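Local coordinates for RND efflux system, outer membrane lipoprotein, NodT family (PDB 6U94) that probably serves as the outer-membrane channel component of an RND-type efflux system, giving exported compounds a way out of the cell, at residues Leu58-Ala63 and Pro250-Val255; Met200-Lys205 and Arg217-Val222; Val331-Val336 and His369-Ala374. All blocks are in the same frame, centred on the assembly; numbering follows the deposited sequence.

Contact 1. Residues Leu58-Ala63 and Pro250-Val255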
loop_
_atom_site.group_PDB
_atom_site.type_symbol
_atom_site.label_atom_id
_atom_site.label_comp_id
_atom_site.label_asym_id
_atom_site.label_seq_id
_atom_site.Cartn_x
_atom_site.Cartn_y
_atom_site.Cartn_z
ATOM N N LEU A 58 10.236 -11.463 6.326
ATOM C CA LEU A 58 10.016 -10.602 5.170
ATOM C C LEU A 58 11.333 -10.255 4.485
ATOM O O LEU A 58 11.413 -10.227 3.251
ATOM C CB LEU A 58 9.276 -9.334 5.595
ATOM C CG LEU A 58 9.082 -8.276 4.506
ATOM C CD1 LEU A 58 8.313 -8.848 3.328
ATOM C CD2 LEU A 58 8.376 -7.057 5.062
ATOM N N GLN A 59 12.382 -9.997 5.273
ATOM C CA GLN A 59 13.690 -9.716 4.692
ATOM C C GLN A 59 14.197 -10.897 3.877
ATOM O O GLN A 59 14.853 -10.714 2.845
ATOM C CB GLN A 59 14.692 -9.360 5.791
ATOM C CG GLN A 59 14.530 -7.968 6.372
ATOM C CD GLN A 59 15.723 -7.552 7.213
ATOM O OE1 GLN A 59 16.565 -8.379 7.566
ATOM N NE2 GLN A 59 15.806 -6.265 7.531
ATOM N N GLN A 60 13.907 -12.119 4.328
ATOM C CA GLN A 60 14.359 -13.302 3.604
ATOM C C GLN A 60 13.672 -13.415 2.248
ATOM O O GLN A 60 14.315 -13.750 1.246
ATOM C CB GLN A 60 14.106 -14.555 4.441
ATOM C CG GLN A 60 14.489 -15.853 3.753
ATOM C CD GLN A 60 14.263 -17.069 4.632
ATOM O OE1 GLN A 60 13.778 -16.954 5.759
ATOM N NE2 GLN A 60 14.616 -18.243 4.121
ATOM N N LEU A 61 12.369 -13.129 2.196
ATOM C CA LEU A 61 11.632 -13.247 0.942
ATOM C C LEU A 61 12.128 -12.243 -0.091
ATOM O O LEU A 61 12.280 -12.579 -1.272
ATOM C CB LEU A 61 10.137 -13.060 1.201
ATOM C CG LEU A 61 9.497 -14.144 2.066
ATOM C CD1 LEU A 61 8.246 -13.614 2.743
ATOM C CD2 LEU A 61 9.180 -15.373 1.226
ATOM N N VAL A 62 12.381 -11.002 0.334
ATOM C CA VAL A 62 12.849 -9.973 -0.591
ATOM C C VAL A 62 14.225 -10.331 -1.138
ATOM O O VAL A 62 14.500 -10.159 -2.333
ATOM C CB VAL A 62 12.847 -8.600 0.105
ATOM C CG1 VAL A 62 13.598 -7.573 -0.726
ATOM C CG2 VAL A 62 11.422 -8.143 0.342
ATOM N N ALA A 63 15.108 -10.844 -0.277
ATOM C CA ALA A 63 16.444 -11.217 -0.727
ATOM C C ALA A 63 16.385 -12.320 -1.775
ATOM O O ALA A 63 17.160 -12.313 -2.739
ATOM C CB ALA A 63 17.297 -11.647 0.465
ATOM N N PRO A 250 9.702 -21.940 -4.705
ATOM C CA PRO A 250 8.849 -22.362 -3.590
ATOM C C PRO A 250 9.088 -21.516 -2.348
ATOM O O PRO A 250 10.167 -20.957 -2.144
ATOM C CB PRO A 250 9.262 -23.821 -3.360
ATOM C CG PRO A 250 9.863 -24.254 -4.654
ATOM C CD PRO A 250 10.545 -23.039 -5.203
ATOM N N LEU A 251 8.051 -21.426 -1.511
ATOM C CA LEU A 251 8.123 -20.613 -0.306
ATOM C C LEU A 251 8.923 -21.336 0.776
ATOM O O LEU A 251 8.788 -22.553 0.938
ATOM C CB LEU A 251 6.725 -20.294 0.215
ATOM C CG LEU A 251 5.758 -19.595 -0.743
ATOM C CD1 LEU A 251 4.454 -19.261 -0.037
ATOM C CD2 LEU A 251 6.386 -18.343 -1.328
ATOM N N PRO A 252 9.762 -20.617 1.519
ATOM C CA PRO A 252 10.500 -21.248 2.618
ATOM C C PRO A 252 9.571 -21.678 3.742
ATOM O O PRO A 252 8.478 -21.140 3.929
ATOM C CB PRO A 252 11.464 -20.148 3.081
ATOM C CG PRO A 252 10.836 -18.871 2.622
ATOM C CD PRO A 252 10.132 -19.203 1.338
ATOM N N ALA A 253 10.036 -22.673 4.505
ATOM C CA ALA A 253 9.232 -23.233 5.587
ATOM C C ALA A 253 8.947 -22.218 6.686
ATOM O O ALA A 253 8.020 -22.424 7.476
ATOM C CB ALA A 253 9.928 -24.460 6.177
ATOM N N GLY A 254 9.717 -21.130 6.757
ATOM C CA GLY A 254 9.445 -20.109 7.752
ATOM C C GLY A 254 8.116 -19.410 7.536
ATOM O O GLY A 254 7.460 -19.001 8.499
ATOM N N VAL A 255 7.700 -19.265 6.275
ATOM C CA VAL A 255 6.416 -18.636 5.975
ATOM C C VAL A 255 5.273 -19.438 6.585
ATOM O O VAL A 255 4.283 -18.872 7.069
ATOM C CB VAL A 255 6.247 -18.476 4.451
ATOM C CG1 VAL A 255 4.823 -18.061 4.104
ATOM C CG2 VAL A 255 7.245 -17.466 3.910
#
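Leu61 and Gln60, neighbours on helix 56-67, meet Pro252 and Val255 where the chain leaves the long helix 211-247 and enters the short helix 253-256. An N-terminal helix of this outer membrane factor, a family built largely of long helices, thus packs on the turn after helix 211-247, in a region that probably corresponds to the equatorial domain of TolC-like relatives. The contact draws together parts of the chain almost two hundred residues apart. At the closest backbone pair, Leu61 CA lies 8.3 Å from Pro252 CA, and side chains alone span the interval.

Leu61 makes the central contact. Its CG stands beside the backbone N and opposite the carbonyl carbon (chi1 -65°), which swings the branched end across to the turn although the first bond of the side chain does not aim there. CD2 is shared between two partners, 3.9 Å from CD of Pro252 and likewise 3.9 Å from CG2 of Val255, while CD1 of Leu61 reaches CG2 of Val255 at 4.1 Å. The leucine and valine side chains cross at about a right angle, and CG2 of Val255 meets both leucine methyls. Leu61 also touches Val170 and Tyr174 of helix 156-203.

Gln60, more exposed than Leu61, meets the proline beside it. Fully extended, with CG anti to N (chi1 178°), it heads for the turn and then runs alongside the proline in the opposite direction. Gln57 of the same helix also touches both Pro252 and Val255. No hydrogen bond joins the segments. The turn has its own tie, from Val255 N to Pro252 O at 3.1 Å, and the glutamine meets the proline through the amide nitrogen, Gln60 NE2 standing 3.8 Å from Pro252 CB.

Contact 2. Residues Met200-Lys205 and Arg217-Val222; sequences MIHRGK and RADTQV
Ile201 and Ala218 bring their CA atoms to 7.8 Å, the closest backbone approach between the last helical turn of 156-203 and a turn near the beginning of helix 211-247. The two belong to a helical hairpin, its long arms running in opposite senses and joined by a short connection; in the TolC-like outer membrane factors such hairpins build the periplasmic helical tunnel. Gly204 is the first residue to leave helical geometry and sits at the centre of an inverse gamma turn; the backbone bonds given by Gly204 N to Met200 O and by Lys205 N to Arg203 O are weak.

One methyl pair carries the apolar contact. Ile201 places CG1 beside its backbone N and opposite the carbonyl carbon (chi1 -63°), and the chain then runs straight on, so that CD1 arrives 3.6 Å from CB of Ala218. The small alanine also touches Ala198, one turn back along the first arm, and the isoleucine leans on Asp214 of the second.

On a more exposed flank His202 and Asp219 turn their ends toward each other without bonding. CE1 of the imidazole lies 4.3 Å from OD1 of Asp219, which approaches the ring obliquely, and NE2 is 4.7 Å from OD2. His202 also touches Glu215, so two acidic side chains lie near the ring and might favour its protonated form.

Within the second arm, the side chain of Arg217 touches Phe421 and Phe424 of helix 421-454. Arg217 O receives two donors: Gln221 N at 3.0 Å, in the regular helical pattern, and Thr220 OG1 at 2.9 Å, with a C=O...donor angle of 114° and the hydroxyl oxygen OG1 tilted 26° from the carbonyl plane.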
loop_
_atom_site.group_PDB
_atom_site.type_symbol
_atom_site.label_atom_id
_atom_site.label_comp_id
_atom_site.label_asym_id
_atom_site.label_seq_id
_atom_site.Cartn_x
_atom_site.Cartn_y
_atom_site.Cartn_z
ATOM N N MET A 200 -27.533 -23.918 21.248
ATOM C CA MET A 200 -28.248 -23.531 22.459
ATOM C C MET A 200 -29.677 -23.103 22.147
ATOM O O MET A 200 -30.595 -23.371 22.932
ATOM C CB MET A 200 -27.497 -22.412 23.177
ATOM N N ILE A 201 -29.885 -22.441 21.007
ATOM C CA ILE A 201 -31.220 -21.961 20.656
ATOM C C ILE A 201 -32.144 -23.126 20.330
ATOM O O ILE A 201 -33.299 -23.163 20.774
ATOM C CB ILE A 201 -31.132 -20.962 19.489
ATOM C CG1 ILE A 201 -30.333 -19.732 19.913
ATOM C CG2 ILE A 201 -32.521 -20.560 19.017
ATOM C CD1 ILE A 201 -30.046 -18.792 18.782
ATOM N N HIS A 202 -31.657 -24.096 19.551
ATOM C CA HIS A 202 -32.482 -25.250 19.205
ATOM C C HIS A 202 -32.806 -26.101 20.424
ATOM O O HIS A 202 -33.869 -26.730 20.473
ATOM C CB HIS A 202 -31.784 -26.101 18.142
ATOM C CG HIS A 202 -31.871 -25.534 16.759
ATOM N ND1 HIS A 202 -30.805 -25.540 15.883
ATOM C CD2 HIS A 202 -32.897 -24.952 16.096
ATOM C CE1 HIS A 202 -31.170 -24.981 14.744
ATOM N NE2 HIS A 202 -32.435 -24.616 14.846
ATOM N N ARG A 203 -31.910 -26.132 21.416
ATOM C CA ARG A 203 -32.159 -26.929 22.611
ATOM C C ARG A 203 -33.374 -26.416 23.376
ATOM O O ARG A 203 -34.208 -27.206 23.834
ATOM C CB ARG A 203 -30.917 -26.934 23.503
ATOM N N GLY A 204 -33.494 -25.100 23.520
ATOM C CA GLY A 204 -34.642 -24.518 24.187
ATOM C C GLY A 204 -35.836 -24.387 23.266
ATOM O O GLY A 204 -36.103 -23.307 22.733
ATOM N N LYS A 205 -36.561 -25.486 23.069
ATOM C CA LYS A 205 -37.683 -25.487 22.142
ATOM C C LYS A 205 -38.791 -24.557 22.629
ATOM O O LYS A 205 -38.995 -24.370 23.831
ATOM C CB LYS A 205 -38.223 -26.907 21.970
ATOM N N ARG A 217 -32.397 -17.287 11.970
ATOM C CA ARG A 217 -31.396 -16.255 12.223
ATOM C C ARG A 217 -30.080 -16.869 12.676
ATOM O O ARG A 217 -29.011 -16.530 12.155
ATOM C CB ARG A 217 -31.904 -15.270 13.273
ATOM C CG ARG A 217 -32.930 -14.282 12.776
ATOM C CD ARG A 217 -33.517 -13.530 13.950
ATOM N NE ARG A 217 -34.581 -12.621 13.551
ATOM C CZ ARG A 217 -35.554 -12.219 14.363
ATOM N NH1 ARG A 217 -35.600 -12.655 15.615
ATOM N NH2 ARG A 217 -36.483 -11.390 13.919
ATOM N N ALA A 218 -30.139 -17.770 13.660
ATOM C CA ALA A 218 -28.925 -18.413 14.148
ATOM C C ALA A 218 -28.222 -19.192 13.048
ATOM O O ALA A 218 -26.989 -19.288 13.048
ATOM C CB ALA A 218 -29.253 -19.335 15.322
ATOM N N ASP A 219 -28.981 -19.748 12.102
ATOM C CA ASP A 219 -28.368 -20.490 11.008
ATOM C C ASP A 219 -27.737 -19.569 9.973
ATOM O O ASP A 219 -26.712 -19.928 9.384
ATOM C CB ASP A 219 -29.397 -21.409 10.345
ATOM C CG ASP A 219 -29.495 -22.762 11.029
ATOM O OD1 ASP A 219 -28.652 -23.046 11.904
ATOM O OD2 ASP A 219 -30.413 -23.542 10.692
ATOM N N THR A 220 -28.315 -18.389 9.737
ATOM C CA THR A 220 -27.699 -17.441 8.817
ATOM C C THR A 220 -26.535 -16.685 9.445
ATOM O O THR A 220 -25.765 -16.052 8.714
ATOM C CB THR A 220 -28.730 -16.440 8.285
ATOM O OG1 THR A 220 -29.256 -15.662 9.365
ATOM C CG2 THR A 220 -29.868 -17.164 7.580
ATOM N N GLN A 221 -26.392 -16.724 10.771
ATOM C CA GLN A 221 -25.151 -16.270 11.390
ATOM C C GLN A 221 -24.019 -17.243 11.093
ATOM O O GLN A 221 -22.907 -16.834 10.738
ATOM C CB GLN A 221 -25.333 -16.115 12.901
ATOM C CG GLN A 221 -26.102 -14.883 13.333
ATOM C CD GLN A 221 -26.266 -14.807 14.842
ATOM O OE1 GLN A 221 -25.300 -14.587 15.574
ATOM N NE2 GLN A 221 -27.492 -14.996 15.312
ATOM N N VAL A 222 -24.288 -18.541 11.248
ATOM C CA VAL A 222 -23.297 -19.562 10.924
ATOM C C VAL A 222 -23.006 -19.564 9.429
ATOM O O VAL A 222 -21.861 -19.762 9.004
ATOM C CB VAL A 222 -23.785 -20.940 11.411
ATOM C CG1 VAL A 222 -22.813 -22.033 11.005
ATOM C CG2 VAL A 222 -23.979 -20.928 12.914
#

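Contact 3. Residues Val331-Val336 and His369-Ala374; sequences VAWLFV and HTIQDA
The helical turn that presents Ile371 and Gln372 to Trp333 is spanned by a backbone hydrogen bond from Asp373 N to His369 O, 2.9 Å long, the shortest hydrogen bond within the two segments. Between the segments there is none, and the indole of Trp333 makes most of the contact. It lies along Gln372, and the two side chains slide past each other in opposite directions. Gln372 CG sits almost squarely over the five-membered ring, 3.7 Å from its centroid and 11° off the normal, a CH-pi contact. Because the glutamine is extended, its CB lies over the benzo side, 3.9 Å from CZ2 of Trp333, while the amide stacks flat beyond CG, its plane 13° from that of the indole.

The tryptophan belongs to an irregular loop between helices 321-326 and 349-352. This part of the chain probably corresponds to the strands of the membrane beta barrel in TolC-like relatives, yet in this structure it is coil packed on the side of helix 362-415. The first bond of the Trp333 side chain points at the helix, and CG stands between the backbone N and carbonyl carbon (chi1 66°). The opposite face of the ring is covered from within the loop, Phe335 CB lying 3.6 Å above the ring plane. At the far edge of the benzo ring, near its plane, CH2 meets CG2 of Ile371 at 4.1 Å.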
loop_
_atom_site.group_PDB
_atom_site.type_symbol
_atom_site.label_atom_id
_atom_site.label_comp_id
_atom_site.label_asym_id
_atom_site.label_seq_id
_atom_site.Cartn_x
_atom_site.Cartn_y
_atom_site.Cartn_z
ATOM N N VAL A 331 -5.181 23.156 -5.315
ATOM C CA VAL A 331 -4.875 23.443 -6.717
ATOM C C VAL A 331 -3.397 23.206 -7.004
ATOM O O VAL A 331 -2.814 22.210 -6.558
ATOM C CB VAL A 331 -5.290 24.876 -7.118
ATOM C CG1 VAL A 331 -6.242 24.831 -8.302
ATOM C CG2 VAL A 331 -5.940 25.634 -5.956
ATOM N N ALA A 332 -2.784 24.112 -7.759
ATOM C CA ALA A 332 -1.353 24.030 -8.002
ATOM C C ALA A 332 -0.579 24.435 -6.754
ATOM O O ALA A 332 -1.028 25.265 -5.956
ATOM C CB ALA A 332 -0.961 24.919 -9.179
ATOM N N TRP A 333 0.608 23.851 -6.594
ATOM C CA TRP A 333 1.349 24.036 -5.356
ATOM C C TRP A 333 1.911 25.453 -5.270
ATOM O O TRP A 333 1.841 26.244 -6.215
ATOM C CB TRP A 333 2.459 22.989 -5.221
ATOM C CG TRP A 333 3.584 23.065 -6.222
ATOM C CD1 TRP A 333 3.643 23.832 -7.350
ATOM C CD2 TRP A 333 4.814 22.333 -6.171
ATOM N NE1 TRP A 333 4.835 23.621 -8.005
ATOM C CE2 TRP A 333 5.572 22.706 -7.301
ATOM C CE3 TRP A 333 5.348 21.397 -5.278
ATOM C CZ2 TRP A 333 6.834 22.175 -7.561
ATOM C CZ3 TRP A 333 6.603 20.871 -5.538
ATOM C CH2 TRP A 333 7.331 21.262 -6.671
ATOM N N LEU A 334 2.477 25.772 -4.106
ATOM C CA LEU A 334 2.938 27.119 -3.800
ATOM C C LEU A 334 4.451 27.278 -3.905
ATOM O O LEU A 334 4.988 28.281 -3.426
ATOM C CB LEU A 334 2.471 27.527 -2.402
ATOM C CG LEU A 334 0.970 27.425 -2.127
ATOM C CD1 LEU A 334 0.642 28.047 -0.782
ATOM C CD2 LEU A 334 0.155 28.072 -3.243
ATOM N N PHE A 335 5.149 26.319 -4.508
ATOM C CA PHE A 335 6.582 26.468 -4.724
ATOM C C PHE A 335 6.837 27.552 -5.763
ATOM O O PHE A 335 6.169 27.602 -6.799
ATOM C CB PHE A 335 7.195 25.142 -5.174
ATOM C CG PHE A 335 8.652 25.240 -5.527
ATOM C CD1 PHE A 335 9.606 25.428 -4.542
ATOM C CD2 PHE A 335 9.067 25.138 -6.848
ATOM C CE1 PHE A 335 10.951 25.521 -4.862
ATOM C CE2 PHE A 335 10.412 25.230 -7.180
ATOM C CZ PHE A 335 11.355 25.422 -6.187
ATOM N N VAL A 336 7.795 28.429 -5.478
ATOM C CA VAL A 336 8.121 29.526 -6.385
ATOM C C VAL A 336 9.416 29.216 -7.128
ATOM O O VAL A 336 10.508 29.322 -6.551
ATOM C CB VAL A 336 8.226 30.857 -5.627
ATOM C CG1 VAL A 336 8.595 31.990 -6.586
ATOM C CG2 VAL A 336 6.916 31.158 -4.911
ATOM N N HIS A 369 7.505 19.476 -14.268
ATOM C CA HIS A 369 6.264 18.768 -13.966
ATOM C C HIS A 369 6.529 17.462 -13.230
ATOM O O HIS A 369 5.759 17.077 -12.343
ATOM C CB HIS A 369 5.482 18.504 -15.254
ATOM C CG HIS A 369 4.959 19.744 -15.906
ATOM N ND1 HIS A 369 4.628 20.876 -15.193
ATOM C CD2 HIS A 369 4.715 20.033 -17.206
ATOM C CE1 HIS A 369 4.199 21.808 -16.025
ATOM N NE2 HIS A 369 4.242 21.322 -17.253
ATOM N N THR A 370 7.607 16.763 -13.592
ATOM C CA THR A 370 7.931 15.504 -12.930
ATOM C C THR A 370 8.233 15.716 -11.453
ATOM O O THR A 370 7.954 14.838 -10.629
ATOM C CB THR A 370 9.110 14.828 -13.644
ATOM O OG1 THR A 370 8.727 14.497 -14.985
ATOM C CG2 THR A 370 9.545 13.553 -12.923
ATOM N N ILE A 371 8.777 16.880 -11.095
ATOM C CA ILE A 371 9.068 17.162 -9.694
ATOM C C ILE A 371 7.793 17.499 -8.931
ATOM O O ILE A 371 7.607 17.060 -7.789
ATOM C CB ILE A 371 10.114 18.287 -9.591
ATOM C CG1 ILE A 371 11.450 17.818 -10.171
ATOM C CG2 ILE A 371 10.285 18.749 -8.145
ATOM C CD1 ILE A 371 12.494 18.900 -10.225
ATOM N N GLN A 372 6.892 18.278 -9.539
ATOM C CA GLN A 372 5.636 18.595 -8.867
ATOM C C GLN A 372 4.801 17.341 -8.647
ATOM O O GLN A 372 4.208 17.161 -7.577
ATOM C CB GLN A 372 4.839 19.627 -9.663
ATOM C CG GLN A 372 3.558 20.054 -8.948
ATOM C CD GLN A 372 2.689 20.983 -9.770
ATOM O OE1 GLN A 372 2.988 21.269 -10.930
ATOM N NE2 GLN A 372 1.601 21.459 -9.171
ATOM N N ASP A 373 4.749 16.456 -9.647
ATOM C CA ASP A 373 4.013 15.206 -9.489
ATOM C C ASP A 373 4.653 14.316 -8.432
ATOM O O ASP A 373 3.951 13.617 -7.696
ATOM C CB ASP A 373 3.924 14.468 -10.824
ATOM C CG ASP A 373 2.945 15.112 -11.781
ATOM O OD1 ASP A 373 2.328 16.128 -11.403
ATOM O OD2 ASP A 373 2.790 14.603 -12.912
ATOM N N ALA A 374 5.984 14.331 -8.338
ATOM C CA ALA A 374 6.660 13.513 -7.338
ATOM C C ALA A 374 6.324 13.979 -5.925
ATOM O O ALA A 374 6.014 13.162 -5.049
ATOM C CB ALA A 374 8.169 13.537 -7.567
#

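Overall arrangement
The three contacts are well separated on an elongated, mostly helical chain, and none touches another. Contact 2 lies toward one end, about 40 Å from the chain's centre, at the tip of the helical hairpin. Contact 1 sits near the opposite end of helix 211-247, its centre 44 Å from that of contact 2, so one helix links the two. Contact 3 follows later in the sequence and lies across the chain's centre from both, with centres 39 Å from contact 1 and 60 Å from contact 2. All three join parts of a single chain, although TolC-like factors generally function as trimers.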